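Local coordinates for protein tannase (Fusobacterium nucleatum subsp. nucleatum ATCC 25586, PDB 6YQ4) that acts as a tannase, a hydrolase of the alpha/beta-hydrolase clan that detoxifies gallotannins, and carries a bound magnesium ion, at residues N40-D45 with N127-A132; G80-G85 with G169-L174; L185-E190 with K415-M420. All blocks are in the same frame, centred on the assembly; numbering follows the deposited sequence.

Interaction 1: residues N40-D45 with N127-A132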
loop_
_atom_site.group_PDB
_atom_site.type_symbol
_atom_site.label_atom_id
_atom_site.label_comp_id
_atom_site.label_asym_id
_atom_site.label_seq_id
_atom_site.Cartn_x
_atom_site.Cartn_y
_atom_site.Cartn_z
ATOM N N ASN A 40 9.037 -23.267 -9.582
ATOM C CA ASN A 40 8.242 -23.341 -10.811
ATOM C C ASN A 40 7.633 -21.974 -11.105
ATOM O O ASN A 40 6.449 -21.731 -10.827
ATOM C CB ASN A 40 7.152 -24.410 -10.717
ATOM C CG ASN A 40 6.604 -24.803 -12.091
ATOM O OD1 ASN A 40 7.292 -24.655 -13.113
ATOM N ND2 ASN A 40 5.374 -25.316 -12.122
ATOM N N PRO A 41 8.411 -21.058 -11.676
ATOM C CA PRO A 41 7.871 -19.732 -12.006
ATOM C C PRO A 41 6.943 -19.773 -13.210
ATOM O O PRO A 41 7.121 -20.566 -14.136
ATOM C CB PRO A 41 9.126 -18.901 -12.301
ATOM C CG PRO A 41 10.165 -19.917 -12.710
ATOM C CD PRO A 41 9.866 -21.149 -11.909
ATOM N N ILE A 42 5.943 -18.894 -13.191
ATOM C CA ILE A 42 5.019 -18.784 -14.314
ATOM C C ILE A 42 5.435 -17.605 -15.193
ATOM O O ILE A 42 5.246 -17.645 -16.418
ATOM C CB ILE A 42 3.551 -18.681 -13.836
ATOM C CG1 ILE A 42 2.597 -18.439 -15.012
ATOM C CG2 ILE A 42 3.381 -17.608 -12.775
ATOM C CD1 ILE A 42 2.665 -19.500 -16.116
ATOM N N ASP A 43 6.041 -16.567 -14.599
ATOM C CA ASP A 43 6.640 -15.468 -15.367
ATOM C C ASP A 43 7.961 -15.062 -14.730
ATOM O O ASP A 43 7.969 -14.407 -13.688
ATOM C CB ASP A 43 5.709 -14.256 -15.461
ATOM C CG ASP A 43 6.127 -13.282 -16.579
ATOM O OD1 ASP A 43 7.347 -13.044 -16.731
ATOM O OD2 ASP A 43 5.245 -12.752 -17.306
ATOM N N LYS A 44 9.076 -15.388 -15.380
ATOM C CA LYS A 44 10.375 -15.142 -14.771
ATOM C C LYS A 44 10.805 -13.689 -14.832
ATOM O O LYS A 44 11.735 -13.312 -14.110
ATOM C CB LYS A 44 11.455 -15.990 -15.436
ATOM C CG LYS A 44 11.352 -17.452 -15.123
ATOM C CD LYS A 44 12.536 -18.186 -15.673
ATOM C CE LYS A 44 12.529 -18.186 -17.184
ATOM N NZ LYS A 44 13.897 -17.987 -17.762
ATOM N N ASP A 45 10.199 -12.872 -15.702
ATOM C CA ASP A 45 10.576 -11.461 -15.744
ATOM C C ASP A 45 10.143 -10.735 -14.482
ATOM O O ASP A 45 10.760 -9.736 -14.098
ATOM C CB ASP A 45 9.955 -10.775 -16.954
ATOM C CG ASP A 45 10.340 -11.426 -18.250
ATOM O OD1 ASP A 45 9.455 -11.529 -19.120
ATOM O OD2 ASP A 45 11.519 -11.828 -18.396
ATOM N N ASN A 127 -4.066 -16.316 -21.343
ATOM C CA ASN A 127 -4.702 -16.369 -20.028
ATOM C C ASN A 127 -4.015 -15.434 -19.041
ATOM O O ASN A 127 -2.784 -15.325 -19.008
ATOM C CB ASN A 127 -4.667 -17.786 -19.476
ATOM C CG ASN A 127 -5.394 -18.759 -20.350
ATOM O OD1 ASN A 127 -6.603 -18.645 -20.550
ATOM N ND2 ASN A 127 -4.662 -19.725 -20.891
ATOM N N TYR A 128 -4.826 -14.793 -18.208
ATOM C CA TYR A 128 -4.327 -13.879 -17.186
ATOM C C TYR A 128 -3.685 -14.638 -16.032
ATOM O O TYR A 128 -4.282 -15.566 -15.471
ATOM C CB TYR A 128 -5.467 -13.007 -16.685
ATOM C CG TYR A 128 -6.052 -12.119 -17.759
ATOM C CD1 TYR A 128 -5.264 -11.161 -18.396
ATOM C CD2 TYR A 128 -7.382 -12.257 -18.161
ATOM C CE1 TYR A 128 -5.787 -10.343 -19.406
ATOM C CE2 TYR A 128 -7.928 -11.443 -19.154
ATOM C CZ TYR A 128 -7.118 -10.490 -19.776
ATOM O OH TYR A 128 -7.626 -9.663 -20.738
ATOM N N ILE A 129 -2.474 -14.220 -15.667
ATOM C CA ILE A 129 -1.659 -14.876 -14.654
ATOM C C ILE A 129 -1.282 -13.946 -13.513
ATOM O O ILE A 129 -0.502 -14.340 -12.637
ATOM C CB ILE A 129 -0.387 -15.479 -15.281
ATOM C CG1 ILE A 129 0.435 -14.365 -15.926
ATOM C CG2 ILE A 129 -0.751 -16.540 -16.293
ATOM C CD1 ILE A 129 1.802 -14.783 -16.362
ATOM N N GLY A 130 -1.805 -12.723 -13.494
ATOM C CA GLY A 130 -1.431 -11.779 -12.460
ATOM C C GLY A 130 -2.614 -11.075 -11.834
ATOM O O GLY A 130 -2.476 -9.991 -11.254
ATOM N N LYS A 131 -3.792 -11.672 -11.975
ATOM C CA LYS A 131 -4.935 -11.219 -11.217
ATOM C C LYS A 131 -4.803 -11.691 -9.776
ATOM O O LYS A 131 -4.022 -12.595 -9.457
ATOM C CB LYS A 131 -6.238 -11.738 -11.819
ATOM C CG LYS A 131 -6.376 -11.530 -13.313
ATOM C CD LYS A 131 -6.353 -10.057 -13.650
ATOM C CE LYS A 131 -7.161 -9.797 -14.898
ATOM N NZ LYS A 131 -7.343 -8.348 -15.126
ATOM N N ALA A 132 -5.590 -11.068 -8.909
ATOM C CA ALA A 132 -5.558 -11.376 -7.485
ATOM C C ALA A 132 -5.703 -12.881 -7.267
ATOM O O ALA A 132 -6.541 -13.521 -7.908
ATOM C CB ALA A 132 -6.683 -10.623 -6.777
#

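Interaction 2: residues G80-G85 with G169-L174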
loop_
_atom_site.group_PDB
_atom_site.type_symbol
_atom_site.label_atom_id
_atom_site.label_comp_id
_atom_site.label_asym_id
_atom_site.label_seq_id
_atom_site.Cartn_x
_atom_site.Cartn_y
_atom_site.Cartn_z
ATOM N N GLY A 80 2.558 -0.532 -8.385
ATOM C CA GLY A 80 1.572 0.532 -8.369
ATOM C C GLY A 80 0.406 0.127 -9.247
ATOM O O GLY A 80 0.564 -0.597 -10.234
ATOM N N GLY A 81 -0.779 0.578 -8.865
ATOM C CA GLY A 81 -1.962 0.274 -9.633
ATOM C C GLY A 81 -2.366 -1.184 -9.634
ATOM O O GLY A 81 -3.329 -1.545 -10.322
ATOM N N TYR A 82 -1.686 -2.021 -8.864
ATOM C CA TYR A 82 -1.844 -3.467 -8.881
ATOM C C TYR A 82 -1.362 -4.051 -10.191
ATOM O O TYR A 82 -1.779 -5.150 -10.581
ATOM C CB TYR A 82 -3.292 -3.891 -8.580
ATOM C CG TYR A 82 -3.629 -3.707 -7.125
ATOM C CD1 TYR A 82 -3.137 -4.583 -6.153
ATOM C CD2 TYR A 82 -4.401 -2.630 -6.706
ATOM C CE1 TYR A 82 -3.416 -4.392 -4.807
ATOM C CE2 TYR A 82 -4.682 -2.431 -5.357
ATOM C CZ TYR A 82 -4.209 -3.321 -4.413
ATOM O OH TYR A 82 -4.523 -3.119 -3.074
ATOM N N MET A 83 -0.487 -3.328 -10.857
ATOM C CA MET A 83 0.190 -3.673 -12.093
ATOM C C MET A 83 1.480 -4.415 -11.780
ATOM O O MET A 83 2.027 -4.289 -10.679
ATOM C CB MET A 83 0.485 -2.401 -12.885
ATOM C CG MET A 83 -0.755 -1.747 -13.431
ATOM S SD MET A 83 -1.349 -2.638 -14.891
ATOM C CE MET A 83 -0.055 -2.285 -16.059
ATOM N N PRO A 84 1.995 -5.197 -12.726
ATOM C CA PRO A 84 3.272 -5.894 -12.498
ATOM C C PRO A 84 4.385 -4.931 -12.102
ATOM O O PRO A 84 4.561 -3.867 -12.702
ATOM C CB PRO A 84 3.571 -6.534 -13.863
ATOM C CG PRO A 84 2.261 -6.595 -14.557
ATOM C CD PRO A 84 1.494 -5.397 -14.096
ATOM N N GLY A 85 5.172 -5.331 -11.116
ATOM C CA GLY A 85 6.260 -4.472 -10.693
ATOM C C GLY A 85 7.606 -5.152 -10.676
ATOM O O GLY A 85 7.781 -6.183 -10.021
ATOM N N GLY A 169 1.780 -0.266 -1.076
ATOM C CA GLY A 169 1.584 -0.149 0.360
ATOM C C GLY A 169 0.538 -1.122 0.865
ATOM O O GLY A 169 0.690 -1.714 1.937
ATOM N N ALA A 170 -0.533 -1.313 0.093
ATOM C CA ALA A 170 -1.503 -2.351 0.420
ATOM C C ALA A 170 -0.833 -3.719 0.559
ATOM O O ALA A 170 -1.115 -4.463 1.502
ATOM C CB ALA A 170 -2.589 -2.384 -0.651
ATOM N N LEU A 171 0.061 -4.068 -0.368
ATOM C CA LEU A 171 0.687 -5.384 -0.315
ATOM C C LEU A 171 1.660 -5.486 0.857
ATOM O O LEU A 171 1.727 -6.517 1.546
ATOM C CB LEU A 171 1.396 -5.656 -1.637
ATOM C CG LEU A 171 0.519 -5.828 -2.883
ATOM C CD1 LEU A 171 1.412 -6.074 -4.084
ATOM C CD2 LEU A 171 -0.503 -6.975 -2.712
ATOM N N SER A 172 2.423 -4.425 1.101
ATOM C CA SER A 172 3.277 -4.402 2.287
ATOM C C SER A 172 2.447 -4.592 3.566
ATOM O O SER A 172 2.755 -5.456 4.399
ATOM C CB SER A 172 4.069 -3.096 2.296
ATOM O OG SER A 172 4.531 -2.797 3.576
ATOM N N ALA A 173 1.335 -3.868 3.689
ATOM C CA ALA A 173 0.449 -4.041 4.845
ATOM C C ALA A 173 -0.139 -5.448 4.907
ATOM O O ALA A 173 -0.176 -6.070 5.978
ATOM C CB ALA A 173 -0.672 -3.003 4.805
ATOM N N LEU A 174 -0.662 -5.942 3.774
ATOM C CA LEU A 174 -1.120 -7.331 3.684
ATOM C C LEU A 174 -0.052 -8.324 4.144
ATOM O O LEU A 174 -0.365 -9.320 4.795
ATOM C CB LEU A 174 -1.497 -7.669 2.241
ATOM C CG LEU A 174 -2.891 -8.040 1.778
ATOM C CD1 LEU A 174 -2.777 -8.717 0.406
ATOM C CD2 LEU A 174 -3.629 -8.930 2.774
#

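Interaction 3: residues L185-E190 with K415-M420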
loop_
_atom_site.group_PDB
_atom_site.type_symbol
_atom_site.label_atom_id
_atom_site.label_comp_id
_atom_site.label_asym_id
_atom_site.label_seq_id
_atom_site.Cartn_x
_atom_site.Cartn_y
_atom_site.Cartn_z
ATOM N N LEU A 185 -1.380 -20.829 0.853
ATOM C CA LEU A 185 -0.534 -21.994 0.600
ATOM C C LEU A 185 -0.847 -22.709 -0.711
ATOM O O LEU A 185 0.106 -23.035 -1.439
ATOM C CB LEU A 185 -0.617 -22.968 1.782
ATOM C CG LEU A 185 -0.547 -22.426 3.205
ATOM C CD1 LEU A 185 -0.442 -23.601 4.167
ATOM C CD2 LEU A 185 0.633 -21.476 3.381
ATOM N N PRO A 186 -2.110 -22.994 -1.077
ATOM C CA PRO A 186 -2.337 -23.661 -2.382
ATOM C C PRO A 186 -1.760 -22.891 -3.562
ATOM O O PRO A 186 -1.368 -23.503 -4.565
ATOM C CB PRO A 186 -3.868 -23.777 -2.473
ATOM C CG PRO A 186 -4.338 -23.769 -1.041
ATOM C CD PRO A 186 -3.374 -22.816 -0.332
ATOM N N TYR A 187 -1.670 -21.563 -3.473
ATOM C CA TYR A 187 -1.004 -20.834 -4.542
ATOM C C TYR A 187 0.512 -20.920 -4.421
ATOM O O TYR A 187 1.213 -20.920 -5.442
ATOM C CB TYR A 187 -1.444 -19.374 -4.552
ATOM C CG TYR A 187 -2.918 -19.145 -4.805
ATOM C CD1 TYR A 187 -3.827 -19.109 -3.746
ATOM C CD2 TYR A 187 -3.402 -18.922 -6.105
ATOM C CE1 TYR A 187 -5.170 -18.868 -3.964
ATOM C CE2 TYR A 187 -4.752 -18.681 -6.336
ATOM C CZ TYR A 187 -5.630 -18.661 -5.253
ATOM O OH TYR A 187 -6.971 -18.436 -5.441
ATOM N N LEU A 188 1.034 -20.985 -3.191
ATOM C CA LEU A 188 2.476 -21.121 -2.992
ATOM C C LEU A 188 2.945 -22.519 -3.380
ATOM O O LEU A 188 4.021 -22.683 -3.973
ATOM C CB LEU A 188 2.833 -20.805 -1.536
ATOM C CG LEU A 188 2.577 -19.367 -1.062
ATOM C CD1 LEU A 188 2.357 -19.290 0.427
ATOM C CD2 LEU A 188 3.726 -18.454 -1.466
ATOM N N LYS A 189 2.135 -23.537 -3.064
ATOM C CA LYS A 189 2.439 -24.898 -3.493
ATOM C C LYS A 189 2.493 -24.986 -5.009
ATOM O O LYS A 189 3.398 -25.606 -5.569
ATOM C CB LYS A 189 1.394 -25.867 -2.938
ATOM C CG LYS A 189 1.713 -27.349 -3.152
ATOM C CD LYS A 189 0.772 -28.246 -2.342
ATOM C CE LYS A 189 1.329 -29.656 -2.191
ATOM N NZ LYS A 189 2.624 -29.648 -1.451
ATOM N N GLU A 190 1.548 -24.333 -5.684
ATOM C CA GLU A 190 1.454 -24.410 -7.136
ATOM C C GLU A 190 2.699 -23.845 -7.810
ATOM O O GLU A 190 3.149 -24.372 -8.833
ATOM C CB GLU A 190 0.199 -23.672 -7.602
ATOM C CG GLU A 190 0.035 -23.556 -9.103
ATOM C CD GLU A 190 -1.327 -22.992 -9.495
ATOM O OE1 GLU A 190 -1.887 -22.178 -8.713
ATOM O OE2 GLU A 190 -1.833 -23.375 -10.578
ATOM N N LYS A 415 -15.383 -14.671 -3.233
ATOM C CA LYS A 415 -15.356 -14.059 -1.902
ATOM C C LYS A 415 -14.027 -14.315 -1.199
ATOM O O LYS A 415 -13.504 -13.431 -0.518
ATOM C CB LYS A 415 -16.520 -14.571 -1.049
ATOM C CG LYS A 415 -17.935 -14.114 -1.498
ATOM C CD LYS A 415 -18.284 -14.619 -2.913
ATOM C CE LYS A 415 -18.477 -16.122 -2.909
ATOM N NZ LYS A 415 -18.083 -16.670 -4.199
ATOM N N ASN A 416 -13.443 -15.499 -1.410
ATOM C CA ASN A 416 -12.183 -15.875 -0.785
ATOM C C ASN A 416 -10.990 -15.106 -1.359
ATOM O O ASN A 416 -9.969 -14.947 -0.671
ATOM C CB ASN A 416 -11.991 -17.389 -0.924
ATOM C CG ASN A 416 -10.696 -17.879 -0.301
ATOM O OD1 ASN A 416 -9.936 -18.625 -0.926
ATOM N ND2 ASN A 416 -10.433 -17.459 0.939
ATOM N N ILE A 417 -11.113 -14.590 -2.575
ATOM C CA ILE A 417 -10.053 -13.784 -3.161
ATOM C C ILE A 417 -10.195 -12.322 -2.763
ATOM O O ILE A 417 -9.198 -11.629 -2.544
ATOM C CB ILE A 417 -10.059 -13.978 -4.694
ATOM C CG1 ILE A 417 -9.718 -15.440 -5.016
ATOM C CG2 ILE A 417 -9.070 -13.044 -5.351
ATOM C CD1 ILE A 417 -9.570 -15.747 -6.481
ATOM N N ILE A 418 -11.423 -11.825 -2.654
ATOM C CA ILE A 418 -11.607 -10.513 -2.044
ATOM C C ILE A 418 -10.999 -10.503 -0.645
ATOM O O ILE A 418 -10.293 -9.556 -0.265
ATOM C CB ILE A 418 -13.099 -10.132 -2.026
ATOM C CG1 ILE A 418 -13.656 -10.152 -3.455
ATOM C CG2 ILE A 418 -13.295 -8.774 -1.396
ATOM C CD1 ILE A 418 -15.113 -9.737 -3.570
ATOM N N LYS A 419 -11.225 -11.577 0.122
ATOM C CA LYS A 419 -10.672 -11.673 1.471
ATOM C C LYS A 419 -9.150 -11.619 1.454
ATOM O O LYS A 419 -8.532 -10.829 2.186
ATOM C CB LYS A 419 -11.134 -12.958 2.144
ATOM C CG LYS A 419 -10.584 -13.068 3.548
ATOM C CD LYS A 419 -10.690 -14.491 4.131
ATOM C CE LYS A 419 -9.722 -14.637 5.317
ATOM N NZ LYS A 419 -9.968 -15.848 6.105
ATOM N N MET A 420 -8.528 -12.449 0.610
ATOM C CA MET A 420 -7.071 -12.562 0.590
ATOM C C MET A 420 -6.362 -11.267 0.227
ATOM O O MET A 420 -5.135 -11.195 0.409
ATOM C CB MET A 420 -6.632 -13.643 -0.385
ATOM C CG MET A 420 -6.691 -15.046 0.195
ATOM S SD MET A 420 -6.093 -16.251 -1.014
ATOM C CE MET A 420 -7.642 -16.640 -1.779
#

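Interaction 1: residues N40-D45 with N127-A132
Ile-129 is the residue of 127-132 that meets the other loop, resting on Ile-42 and Asp-43. Ahead of it in the segment, Asn-127 ND2 is bonded to Asp-123 OD2, and one face of the Tyr-128 ring carries Lys-131 CE 3.8 Å above the plane, offset toward the rim. Ile-129 then points toward 40-45. Its CG1 sits between the backbone N and the carbonyl carbon (chi1 60°), and from there the chain runs on extended, so that CD1 leads. Ile-129 CD1 lies 4.0 Å from Ile-42 CG1, while the shorter branch of Ile-129 follows with CG2 at 4.1 Å from the same Ile-42 CG1. The two isoleucines meet at a slant. Asp-43 is crossed at about a right angle: Ile-129 CD1 touches its CB at 4.0 Å, and Asp-43 OD2 also comes alongside Ile-129 CD1 at 4.1 Å. The other carboxylate oxygen, Asp-43 OD1, accepts from Asp-45 N at 3.0 Å (N-H...O 141°), while Gln-47 OE1 is bonded to the backbone N of both Ile-42 and Asp-43. Past Gly-130, Lys-131 NZ forms a salt bridge with Asp-375, and Ala-132 is tied by its backbone to Leu-368. The contact buries just 128 Å² at the surface. It packs an Asx turn in the loop joining antiparallel strands 26-36 and 48-54 against the loop from strand 110-114 to helix 134-148, two connections at the C-terminal ends of strands 26-36 and 110-114 of the alpha/beta-hydrolase sheet.

Interaction 2: residues G80-G85 with G169-L174
Tyr-82 reaches from the loop after strand 73-76 to Ala-170 and Leu-171 on helix 167-177, which in this alpha/beta-hydrolase fold follows a probable nucleophile elbow of the GxSxG type. The ring meets its two neighbours quite differently. Ala-170 points its CB at the phenol end and approaches obliquely, with Tyr-82 CZ 4.2 Å away and the hydroxyl oxygen nearer still. Leu-171 instead comes in at the ring edge, near its plane, through CD2. All three residues are buried.

The backbone of the loop sets the direction of the tyrosine. Gly-80 to Met-83 form a type I' turn, closed by Met-83 N to Gly-80 O at 3.0 Å, and both central residues, Gly-81 and Tyr-82, have positive phi. From this turn the Tyr-82 CB bond does not aim at the helix; with CG lying opposite the carbonyl carbon and next to the backbone N (chi1 -73°), the ring is carried over until its far end arrives there.

The hydroxyl is fixed by a hydrogen bond to Ile-209 O, outside both segments, while Glu-365 and Leu-368 of helix 364-368 also touch the side chain. Leu-171 in turn packs on Ala-135, Ile-136 and Leu-139 of helix 134-148 and touches residues of the probable elbow. A glycerol, probably from the crystallisation liquor, lies about 4 Å from the Tyr-82 side chain; such molecules often settle in pockets, and this side chain lies near, without touching, the residues of a probable Ser-His-Asp triad. The tightest approach brings Tyr-82 OH to 3.2 Å from the methyl carbon CB of Ala-170, whereas Leu-171 CD2 stays 4.4 Å from Tyr-82 CE1.

Interaction 3: residues L185-E190 with K415-M420
Helices 185-191 and 415-420 stand well apart, their nearest CA atoms, those of Tyr-187 and Met-420, being 11.5 Å from each other, and long side chains bridge the interval. Tyr-187 points toward the other helix and spans most of it. Met-420 points back, runs extended as far as SD, then bends at chi3 (-91°), and that bend brings its methyl to the ring: Met-420 CE is 4.0 Å from Tyr-187 CE1. The sulfur follows at a slant, SD being 5.1 Å from the centroid of the Tyr-187 ring and 58° off its normal, a Met-aromatic contact. Within the alpha/beta-hydrolase fold this joins a helix of the connection between strands 160-163 and 202-206 to a short helix ahead of strand 435-439. Tyr-187 also touches Pro-133, just before helix 134-148, and Val-137 in its first turn. At the end of its ring, Ile-417 comes across at about a right angle and sets CD1 3.9 Å from Tyr-187 OH. One turn further on, Met-420 O accepts a hydrogen bond from Tyr-184 OH, just ahead of helix 185-191.

How the interactions relate
The three contacts gather round helix 134-148: the loop 127-132 of interaction 1 leads into it, Leu-171 of interaction 2 packs on it, and Tyr-187 of interaction 3 touches its first turn. Interaction 3 adjoins both others, through Ala-132 O to Ile-417 CG2 at 3.6 Å and through Leu-174 CD1 to Met-420 O at 3.4 Å. Interactions 1 and 2 alternate along the chain without touching, nearest atoms about 5 Å apart. Interaction 2 lies deepest, its centre about 5 Å from the chain's, and Tyr-82 is near, without touching, the probable Ser-His-Asp triad; the centres of interactions 1 and 3 lie about 21 and 19 Å out. All lie away from the magnesium site.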